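Local atomic coordinates of antifungal protein GAFP-1 (PDB entry 1XD5), a protein that probably binds mannose as a monomeric bulb-type lectin of the orchid Gastrodia elata and acts as an antifungal protein. Residues 33-38 / 89-94; 43-48 / 70-75; 52-57 / 83-88. All coordinates share one frame; numbering follows the deposited sequence.

Interaction 1: 33-38 / 89-94. With SO4 (sulfate ion), chain F.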
loop_
_atom_site.group_PDB
_atom_site.type_symbol
_atom_site.label_atom_id
_atom_site.label_comp_id
_atom_site.label_asym_id
_atom_site.label_seq_id
_atom_site.Cartn_x
_atom_site.Cartn_y
_atom_site.Cartn_z
ATOM N N LEU A 33 5.962 -2.496 -5.526
ATOM C CA LEU A 33 6.587 -3.536 -4.727
ATOM C C LEU A 33 7.899 -3.987 -5.382
ATOM O O LEU A 33 7.903 -4.462 -6.526
ATOM C CB LEU A 33 5.632 -4.725 -4.551
ATOM C CG LEU A 33 6.127 -5.884 -3.679
ATOM C CD1 LEU A 33 6.472 -5.452 -2.258
ATOM C CD2 LEU A 33 5.109 -6.983 -3.651
ATOM N N TYR A 34 9.009 -3.824 -4.664
ATOM C CA TYR A 34 10.294 -4.335 -5.127
ATOM C C TYR A 34 10.700 -5.584 -4.376
ATOM O O TYR A 34 10.588 -5.650 -3.157
ATOM C CB TYR A 34 11.396 -3.293 -4.965
ATOM C CG TYR A 34 11.211 -2.097 -5.845
ATOM C CD1 TYR A 34 11.654 -2.111 -7.161
ATOM C CD2 TYR A 34 10.584 -0.944 -5.363
ATOM C CE1 TYR A 34 11.482 -1.009 -7.984
ATOM C CE2 TYR A 34 10.421 0.168 -6.179
ATOM C CZ TYR A 34 10.868 0.121 -7.493
ATOM O OH TYR A 34 10.716 1.207 -8.327
ATOM N N ASP A 35 11.199 -6.558 -5.122
ATOM C CA ASP A 35 11.740 -7.774 -4.548
ATOM C C ASP A 35 13.246 -7.719 -4.806
ATOM O O ASP A 35 13.706 -7.956 -5.932
ATOM C CB ASP A 35 11.095 -8.987 -5.220
ATOM C CG ASP A 35 11.616 -10.314 -4.682
ATOM O OD1 ASP A 35 12.683 -10.353 -4.036
ATOM O OD2 ASP A 35 11.012 -11.369 -4.870
ATOM N N ASN A 36 14.003 -7.366 -3.774
ATOM C CA ASN A 36 15.439 -7.142 -3.929
ATOM C C ASN A 36 15.767 -6.288 -5.154
ATOM O O ASN A 36 16.509 -6.716 -6.047
ATOM C CB ASN A 36 16.183 -8.483 -3.918
ATOM C CG ASN A 36 16.019 -9.200 -2.595
ATOM O OD1 ASN A 36 15.051 -9.932 -2.380
ATOM N ND2 ASN A 36 16.926 -8.940 -1.676
ATOM N N ASN A 37 15.161 -5.095 -5.186
ATOM C CA ASN A 37 15.343 -4.077 -6.227
ATOM C C ASN A 37 14.677 -4.347 -7.581
ATOM O O ASN A 37 14.803 -3.547 -8.504
ATOM C CB ASN A 37 16.830 -3.728 -6.416
ATOM C CG ASN A 37 17.494 -3.299 -5.119
ATOM O OD1 ASN A 37 17.756 -4.119 -4.232
ATOM N ND2 ASN A 37 17.760 -2.018 -4.996
ATOM N N ARG A 38 13.960 -5.454 -7.700
ATOM C CA ARG A 38 13.251 -5.752 -8.946
ATOM C C ARG A 38 11.759 -5.501 -8.745
ATOM O O ARG A 38 11.153 -6.065 -7.824
ATOM C CB ARG A 38 13.530 -7.198 -9.357
ATOM C CG ARG A 38 12.901 -7.682 -10.663
ATOM C CD ARG A 38 13.282 -9.137 -10.986
ATOM N NE ARG A 38 12.881 -10.008 -9.887
ATOM C CZ ARG A 38 11.720 -10.642 -9.813
ATOM N NH1 ARG A 38 10.824 -10.551 -10.800
ATOM N NH2 ARG A 38 11.451 -11.374 -8.744
ATOM N N ARG A 89 5.966 -11.583 5.207
ATOM C CA ARG A 89 7.199 -12.307 4.947
ATOM C C ARG A 89 7.093 -13.239 3.731
ATOM O O ARG A 89 8.108 -13.682 3.213
ATOM C CB ARG A 89 7.615 -13.087 6.195
ATOM C CG ARG A 89 8.278 -12.205 7.259
ATOM C CD ARG A 89 8.447 -12.901 8.592
ATOM N NE ARG A 89 9.084 -12.059 9.602
ATOM C CZ ARG A 89 10.398 -11.934 9.766
ATOM N NH1 ARG A 89 11.246 -12.576 8.974
ATOM N NH2 ARG A 89 10.866 -11.145 10.725
ATOM N N ASP A 90 5.872 -13.540 3.284
ATOM C CA ASP A 90 5.683 -14.314 2.049
ATOM C C ASP A 90 5.554 -13.402 0.818
ATOM O O ASP A 90 5.177 -13.864 -0.268
ATOM C CB ASP A 90 4.479 -15.254 2.165
ATOM C CG ASP A 90 3.142 -14.512 2.140
ATOM O OD1 ASP A 90 3.130 -13.275 2.303
ATOM O OD2 ASP A 90 2.048 -15.092 1.970
ATOM N N ARG A 91 5.868 -12.115 1.004
ATOM C CA ARG A 91 5.871 -11.105 -0.069
ATOM C C ARG A 91 4.485 -10.608 -0.503
ATOM O O ARG A 91 4.385 -9.778 -1.414
ATOM C CB ARG A 91 6.671 -11.587 -1.292
ATOM C CG ARG A 91 7.274 -10.450 -2.112
ATOM C CD ARG A 91 7.937 -10.900 -3.401
ATOM N NE ARG A 91 6.961 -11.375 -4.381
ATOM C CZ ARG A 91 7.256 -11.688 -5.642
ATOM N NH1 ARG A 91 8.500 -11.563 -6.098
ATOM N NH2 ARG A 91 6.303 -12.127 -6.448
ATOM N N ASN A 92 3.422 -11.117 0.123
ATOM C CA ASN A 92 2.079 -10.604 -0.145
ATOM C C ASN A 92 1.931 -9.282 0.587
ATOM O O ASN A 92 2.508 -9.098 1.657
ATOM C CB ASN A 92 0.971 -11.594 0.285
ATOM C CG ASN A 92 -0.278 -11.524 -0.617
ATOM O OD1 ASN A 92 -0.339 -10.716 -1.538
ATOM N ND2 ASN A 92 -1.266 -12.387 -0.354
ATOM N N VAL A 93 1.199 -8.348 -0.008
ATOM C CA VAL A 93 0.881 -7.088 0.653
ATOM C C VAL A 93 -0.620 -7.143 0.830
ATOM O O VAL A 93 -1.345 -7.321 -0.141
ATOM C CB VAL A 93 1.277 -5.860 -0.190
ATOM C CG1 VAL A 93 0.950 -4.553 0.553
ATOM C CG2 VAL A 93 2.762 -5.895 -0.522
ATOM N N VAL A 94 -1.075 -7.041 2.072
ATOM C CA VAL A 94 -2.470 -7.340 2.404
ATOM C C VAL A 94 -3.045 -6.275 3.336
ATOM O O VAL A 94 -2.348 -5.768 4.200
ATOM C CB VAL A 94 -2.596 -8.731 3.076
ATOM C CG1 VAL A 94 -4.070 -9.161 3.246
ATOM C CG2 VAL A 94 -1.805 -9.803 2.298
HETATM S S SO4 F . 7.972 -12.890 -9.655
HETATM O O1 SO4 F . 7.779 -14.270 -10.047
HETATM O O2 SO4 F . 6.689 -12.328 -9.254
HETATM O O3 SO4 F . 8.473 -12.121 -10.786
HETATM O O4 SO4 F . 8.931 -12.841 -8.553
#
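Arg91 and Val93 carry the second side of this contact, meeting Asp35, Arg38 and Leu33. Just before them, Asp90 OD1 accepts from Asn92 N in an Asx turn at the bend leading into strand 93-96. The spacing of Asp90, Asn92 and Val94 matches the Gln-x-Asp-x-Asn-x-Val-x-Tyr signature of monocot mannose-binding lectins, so 89-94 is probably part of a sugar site of that family. Arg91, at the left-handed backbone position (phi 76°), bends its chain at chi3 (69°) and brings NH1 to Asp35 OD2 at 2.8 Å. This salt bridge uses the anti lone pair of OD2. It lies near the guanidinium plane, but the carboxylate plane stands perpendicular to it, which excludes a two-pronged, coplanar pairing. A sulfate ion, probably from the crystallisation liquor, sits beside it: O4 accepts from Arg91 NH1 at 2.8 Å and from Arg38 NH2 at 2.9 Å. O2 accepts from Arg91 NH2, and O3 from Arg38 NH1 in a nearly straight bond (171°). Arg38 closes the type I' turn that starts at Asp35, and its long, bent side chain brings NH2 to 3.9 Å from Asp35 OD2, a long salt bridge. Away from the charged groups, Leu33 CD2 packs on Arg91 O at 3.7 Å; that oxygen also accepts from Thr108 OG1. Val93 follows, its CG2 lying 4.1 Å from Leu33 CD2 as the two side chains run past each other in opposite directions. The chemistry implies a divided contact: a mainly aliphatic part, Leu33 against Val93, between two sheets, and an outer layer where Asp35 and the sulfate probably offset the charge of two arginines.

Interaction 2: 43-48 / 70-75. With SO4 (sulfate ion), chain E.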
loop_
_atom_site.group_PDB
_atom_site.type_symbol
_atom_site.label_atom_id
_atom_site.label_comp_id
_atom_site.label_asym_id
_atom_site.label_seq_id
_atom_site.Cartn_x
_atom_site.Cartn_y
_atom_site.Cartn_z
ATOM N N SER A 43 1.108 0.054 -9.121
ATOM C CA SER A 43 -0.202 0.632 -9.385
ATOM C C SER A 43 -0.278 1.162 -10.824
ATOM O O SER A 43 -1.368 1.315 -11.377
ATOM C CB SER A 43 -0.480 1.763 -8.406
ATOM O OG SER A 43 0.579 2.705 -8.439
ATOM N N GLY A 44 0.884 1.448 -11.409
ATOM C CA GLY A 44 0.973 1.955 -12.768
ATOM C C GLY A 44 0.559 3.410 -12.865
ATOM O O GLY A 44 0.006 3.835 -13.878
ATOM N N THR A 45 0.837 4.183 -11.816
ATOM C CA THR A 45 0.401 5.578 -11.768
ATOM C C THR A 45 1.573 6.552 -11.829
ATOM O O THR A 45 1.438 7.715 -11.428
ATOM C CB THR A 45 -0.443 5.832 -10.500
ATOM O OG1 THR A 45 0.196 5.222 -9.379
ATOM C CG2 THR A 45 -1.798 5.103 -10.595
ATOM N N ASN A 46 2.728 6.068 -12.289
ATOM C CA ASN A 46 3.875 6.942 -12.537
ATOM C C ASN A 46 3.465 8.069 -13.477
ATOM O O ASN A 46 2.801 7.825 -14.497
ATOM C CB ASN A 46 5.053 6.171 -13.139
ATOM C CG ASN A 46 4.665 5.363 -14.383
ATOM O OD1 ASN A 46 3.914 4.403 -14.296
ATOM N ND2 ASN A 46 5.185 5.756 -15.536
ATOM N N GLY A 47 3.827 9.293 -13.112
ATOM C CA GLY A 47 3.589 10.436 -13.967
ATOM C C GLY A 47 2.207 11.061 -13.865
ATOM O O GLY A 47 1.968 12.074 -14.517
ATOM N N LYS A 48 1.311 10.485 -13.057
ATOM C CA LYS A 48 -0.043 11.050 -12.888
ATOM C C LYS A 48 0.002 12.370 -12.132
ATOM O O LYS A 48 -0.855 13.241 -12.309
ATOM C CB LYS A 48 -0.967 10.074 -12.159
ATOM C CG LYS A 48 -1.275 8.804 -12.925
ATOM C CD LYS A 48 -2.103 9.067 -14.164
ATOM C CE LYS A 48 -2.644 7.755 -14.722
ATOM N NZ LYS A 48 -3.478 7.984 -15.928
ATOM N N ALA A 70 -7.140 12.780 -5.508
ATOM C CA ALA A 70 -7.077 11.322 -5.526
ATOM C C ALA A 70 -6.475 10.843 -6.839
ATOM O O ALA A 70 -6.826 11.352 -7.904
ATOM C CB ALA A 70 -8.471 10.720 -5.338
ATOM N N ILE A 71 -5.584 9.861 -6.762
ATOM C CA ILE A 71 -4.880 9.354 -7.943
ATOM C C ILE A 71 -5.257 7.907 -8.264
ATOM O O ILE A 71 -5.375 7.528 -9.433
ATOM C CB ILE A 71 -3.341 9.444 -7.748
ATOM C CG1 ILE A 71 -2.878 10.870 -7.394
ATOM C CG2 ILE A 71 -2.603 8.868 -8.965
ATOM C CD1 ILE A 71 -3.225 11.963 -8.421
ATOM N N TRP A 72 -5.426 7.103 -7.218
ATOM C CA TRP A 72 -5.638 5.668 -7.358
ATOM C C TRP A 72 -6.178 5.164 -6.029
ATOM O O TRP A 72 -5.868 5.730 -4.980
ATOM C CB TRP A 72 -4.295 5.000 -7.690
ATOM C CG TRP A 72 -4.260 3.508 -7.772
ATOM C CD1 TRP A 72 -4.281 2.748 -8.906
ATOM C CD2 TRP A 72 -4.140 2.585 -6.676
ATOM N NE1 TRP A 72 -4.193 1.412 -8.585
ATOM C CE2 TRP A 72 -4.109 1.284 -7.222
ATOM C CE3 TRP A 72 -4.051 2.729 -5.282
ATOM C CZ2 TRP A 72 -3.998 0.136 -6.430
ATOM C CZ3 TRP A 72 -3.954 1.585 -4.492
ATOM C CH2 TRP A 72 -3.926 0.307 -5.073
ATOM N N ALA A 73 -6.963 4.094 -6.079
ATOM C CA ALA A 73 -7.520 3.498 -4.872
ATOM C C ALA A 73 -7.675 1.992 -5.033
ATOM O O ALA A 73 -7.891 1.488 -6.139
ATOM C CB ALA A 73 -8.865 4.147 -4.518
ATOM N N SER A 74 -7.567 1.284 -3.911
ATOM C CA SER A 74 -7.810 -0.151 -3.884
ATOM C C SER A 74 -9.293 -0.424 -4.120
ATOM O O SER A 74 -9.654 -1.515 -4.542
ATOM C CB SER A 74 -7.349 -0.756 -2.555
ATOM O OG SER A 74 -8.094 -0.221 -1.471
ATOM N N ASN A 75 -10.136 0.582 -3.874
ATOM C CA ASN A 75 -11.598 0.464 -4.012
ATOM C C ASN A 75 -12.182 -0.566 -3.049
ATOM O O ASN A 75 -13.135 -1.279 -3.374
ATOM C CB ASN A 75 -12.024 0.140 -5.453
ATOM C CG ASN A 75 -11.673 1.241 -6.440
ATOM O OD1 ASN A 75 -11.277 0.962 -7.578
ATOM N ND2 ASN A 75 -11.809 2.487 -6.018
HETATM S S SO4 E . 6.671 9.314 -16.319
HETATM O O1 SO4 E . 6.083 8.492 -17.359
HETATM O O2 SO4 E . 5.887 10.530 -16.221
HETATM O O3 SO4 E . 8.055 9.637 -16.642
HETATM O O4 SO4 E . 6.617 8.627 -15.041
HETATM O O HOH W 1 -3.792 -0.523 -10.696
#
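This is a surface contact without direct hydrogen bonds, in which Ser43, Thr45 and Lys48, from the loop between strands 38-42 and 52-56, pack on Ile71 and Trp72 of strand 69-73, an outermost strand of its sheet. The clearest evidence is a CH-pi contact: Ser43 CB lies over one face of the indole, 3.8 Å from the centroid of the five-membered ring and 12° off its normal. At the rim of the same ring, in its plane, a water accepts from Trp72 NE1 at 2.9 Å and donates to Ser43 O at 3.1 Å, bridging the segments where no direct bond does. Thr45 crosses Trp72 at about a right angle, with CG2 3.8 Å from CD1. The fold is the beta-prism II of bulb-type lectins, three four-stranded antiparallel sheets, and here a loop leaving one sheet covers the edge of the next; Trp72 also touches Trp104 of the third. The loop keeps its shape through Ser43 OG, which donates to Thr45 OG1 at 2.7 Å, while Thr45 OG1 bonds to Cys29 O. A type II turn from Thr45 to Lys48, with Gly47 at the positive-phi position, then returns the chain toward Ile71. Ile71 CG2, anti to its own amide nitrogen, rests against both Lys48 CB (3.8 Å) and Thr45 CB (4.0 Å), whereas the amino end of Lys48 leads away from the strand.

Interaction 3: 52-57 / 83-88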
loop_
_atom_site.group_PDB
_atom_site.type_symbol
_atom_site.label_atom_id
_atom_site.label_comp_id
_atom_site.label_asym_id
_atom_site.label_seq_id
_atom_site.Cartn_x
_atom_site.Cartn_y
_atom_site.Cartn_z
ATOM N N CYS A 52 3.346 12.299 -4.169
ATOM C CA CYS A 52 2.212 11.518 -3.687
ATOM C C CYS A 52 2.412 10.953 -2.303
ATOM O O CYS A 52 3.532 10.737 -1.862
ATOM C CB CYS A 52 1.879 10.374 -4.639
ATOM S SG CYS A 52 0.933 10.961 -6.047
ATOM N N VAL A 53 1.295 10.697 -1.638
ATOM C CA VAL A 53 1.287 10.035 -0.342
ATOM C C VAL A 53 0.338 8.841 -0.425
ATOM O O VAL A 53 -0.509 8.774 -1.322
ATOM C CB VAL A 53 0.901 11.026 0.790
ATOM C CG1 VAL A 53 1.863 12.217 0.800
ATOM C CG2 VAL A 53 -0.533 11.514 0.635
ATOM N N LEU A 54 0.496 7.892 0.487
ATOM C CA LEU A 54 -0.321 6.704 0.490
ATOM C C LEU A 54 -1.087 6.683 1.807
ATOM O O LEU A 54 -0.478 6.676 2.872
ATOM C CB LEU A 54 0.548 5.443 0.351
ATOM C CG LEU A 54 -0.209 4.105 0.318
ATOM C CD1 LEU A 54 -1.079 4.005 -0.929
ATOM C CD2 LEU A 54 0.747 2.900 0.413
ATOM N N LYS A 55 -2.413 6.696 1.721
ATOM C CA LYS A 55 -3.253 6.766 2.911
ATOM C C LYS A 55 -4.016 5.466 3.108
ATOM O O LYS A 55 -4.766 5.056 2.234
ATOM C CB LYS A 55 -4.253 7.928 2.795
ATOM C CG LYS A 55 -3.623 9.316 2.757
ATOM C CD LYS A 55 -4.666 10.402 3.065
ATOM C CE LYS A 55 -4.079 11.806 2.919
ATOM N NZ LYS A 55 -5.136 12.866 2.862
ATOM N N MET A 56 -3.829 4.838 4.265
ATOM C CA MET A 56 -4.643 3.708 4.671
ATOM C C MET A 56 -5.806 4.328 5.438
ATOM O O MET A 56 -5.623 4.821 6.553
ATOM C CB MET A 56 -3.833 2.741 5.551
ATOM C CG MET A 56 -4.602 1.517 6.076
ATOM S SD MET A 56 -5.075 0.347 4.774
ATOM C CE MET A 56 -6.833 0.705 4.572
ATOM N N GLN A 57 -6.987 4.326 4.828
ATOM C CA GLN A 57 -8.146 5.010 5.394
ATOM C C GLN A 57 -8.927 4.156 6.385
ATOM O O GLN A 57 -8.879 2.925 6.354
ATOM C CB GLN A 57 -9.066 5.512 4.272
ATOM C CG GLN A 57 -8.353 6.497 3.328
ATOM C CD GLN A 57 -9.271 7.152 2.316
ATOM O OE1 GLN A 57 -8.906 8.156 1.727
ATOM N NE2 GLN A 57 -10.444 6.577 2.100
ATOM N N TYR A 83 -8.200 -0.997 10.373
ATOM C CA TYR A 83 -7.597 -1.821 9.333
ATOM C C TYR A 83 -6.103 -1.565 9.347
ATOM O O TYR A 83 -5.650 -0.543 9.865
ATOM C CB TYR A 83 -8.182 -1.475 7.960
ATOM C CG TYR A 83 -9.683 -1.641 7.874
ATOM C CD1 TYR A 83 -10.536 -0.547 8.054
ATOM C CD2 TYR A 83 -10.252 -2.889 7.635
ATOM C CE1 TYR A 83 -11.916 -0.697 7.995
ATOM C CE2 TYR A 83 -11.630 -3.052 7.564
ATOM C CZ TYR A 83 -12.454 -1.953 7.754
ATOM O OH TYR A 83 -13.816 -2.110 7.676
ATOM N N TYR A 84 -5.329 -2.488 8.789
ATOM C CA TYR A 84 -3.912 -2.216 8.584
ATOM C C TYR A 84 -3.451 -2.846 7.300
ATOM O O TYR A 84 -3.968 -3.881 6.890
ATOM C CB TYR A 84 -3.038 -2.662 9.771
ATOM C CG TYR A 84 -3.105 -4.133 10.083
ATOM C CD1 TYR A 84 -4.134 -4.643 10.863
ATOM C CD2 TYR A 84 -2.132 -5.016 9.618
ATOM C CE1 TYR A 84 -4.214 -6.001 11.158
ATOM C CE2 TYR A 84 -2.201 -6.389 9.909
ATOM C CZ TYR A 84 -3.250 -6.859 10.689
ATOM O OH TYR A 84 -3.368 -8.187 10.989
ATOM N N LEU A 85 -2.496 -2.179 6.666
ATOM C CA LEU A 85 -1.793 -2.684 5.496
ATOM C C LEU A 85 -0.478 -3.307 5.969
ATOM O O LEU A 85 0.239 -2.705 6.763
ATOM C CB LEU A 85 -1.492 -1.523 4.552
ATOM C CG LEU A 85 -0.739 -1.853 3.266
ATOM C CD1 LEU A 85 -1.650 -2.605 2.309
ATOM C CD2 LEU A 85 -0.223 -0.565 2.635
ATOM N N ILE A 86 -0.164 -4.506 5.495
ATOM C CA ILE A 86 1.065 -5.154 5.931
ATOM C C ILE A 86 1.809 -5.800 4.768
ATOM O O ILE A 86 1.198 -6.428 3.894
ATOM C CB ILE A 86 0.789 -6.171 7.082
ATOM C CG1 ILE A 86 2.103 -6.726 7.655
ATOM C CG2 ILE A 86 -0.165 -7.289 6.621
ATOM C CD1 ILE A 86 1.957 -7.423 8.987
ATOM N N LEU A 87 3.126 -5.613 4.758
ATOM C CA LEU A 87 4.005 -6.347 3.860
ATOM C C LEU A 87 4.455 -7.633 4.565
ATOM O O LEU A 87 5.230 -7.596 5.521
ATOM C CB LEU A 87 5.188 -5.464 3.453
ATOM C CG LEU A 87 6.312 -6.011 2.561
ATOM C CD1 LEU A 87 5.781 -6.763 1.378
ATOM C CD2 LEU A 87 7.220 -4.873 2.104
ATOM N N GLN A 88 3.940 -8.767 4.099
ATOM C CA GLN A 88 4.172 -10.039 4.757
ATOM C C GLN A 88 5.501 -10.668 4.362
ATOM O O GLN A 88 6.080 -10.345 3.317
ATOM C CB GLN A 88 3.033 -11.010 4.456
ATOM C CG GLN A 88 1.660 -10.487 4.850
ATOM C CD GLN A 88 0.583 -11.531 4.689
ATOM O OE1 GLN A 88 0.724 -12.489 3.904
ATOM N NE2 GLN A 88 -0.490 -11.364 5.426
#
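Leu54, Met56 and Gln57 meet Leu85 and Tyr83 in the buried middle of the chain, where strands 52-56 and 84-87 face each other from different sheets. Their axes approach to 8.4 Å at 119°, a spacing and angle that rule out neighbouring strands of one sheet. Cys52, at the head of the first segment, turns elsewhere and forms the disulfide with Cys29. Leu54 makes the first touch, a methyl contact of CD2 with Leu85 CD2 at 4.2 Å; Leu62 and Ile25 lie around it. Met56 does most of the work. Its CG stands opposite the backbone nitrogen (chi1 178°), directing the chain toward strand 84-87, and a bend at chi2 (68°) lays SD against the other strand. SD then rests 4.0 Å from Leu85 CB and close to the backbone between Tyr84 and Leu85 (Leu85 N at 4.1 Å), while a second bend at chi3 carries CE to Tyr83 CB at 4.2 Å. Gln57 contributes through its backbone: O approaches Tyr83 CD1 at 4.2 Å, and its side-chain amide is engaged by Tyr65 and Asp59. Tyr83 likewise sends its hydroxyl to Gln79 O, outside this pairing. With no hydrogen bond between the segments, these two sheets of the beta-prism II meet here mainly through aliphatic and thioether surfaces, so cohesion at this point probably rests on dispersion and the exclusion of water.

How the interactions relate
From the N terminus, the chain first supplies 33-38, 43-48 and 52-57, one segment of each contact, before any is completed. Interaction 2 closes first, when 70-75 comes back to 43-48; interaction 3 follows at 83-88, so these two cross. Interaction 1 closes last, at 89-94, and its loop encloses both. Each joins a different pair of the three sheets: interaction 1 the sheets of strands 31-35 and 93-96, interaction 2 the loop after strand 38-42 and strand 69-73, interaction 3 strands 52-56 and 84-87. Interactions 1 and 3 touch through neighbouring strands 84-87 and 93-96, interactions 2 and 3 through Ile71 and Cys52.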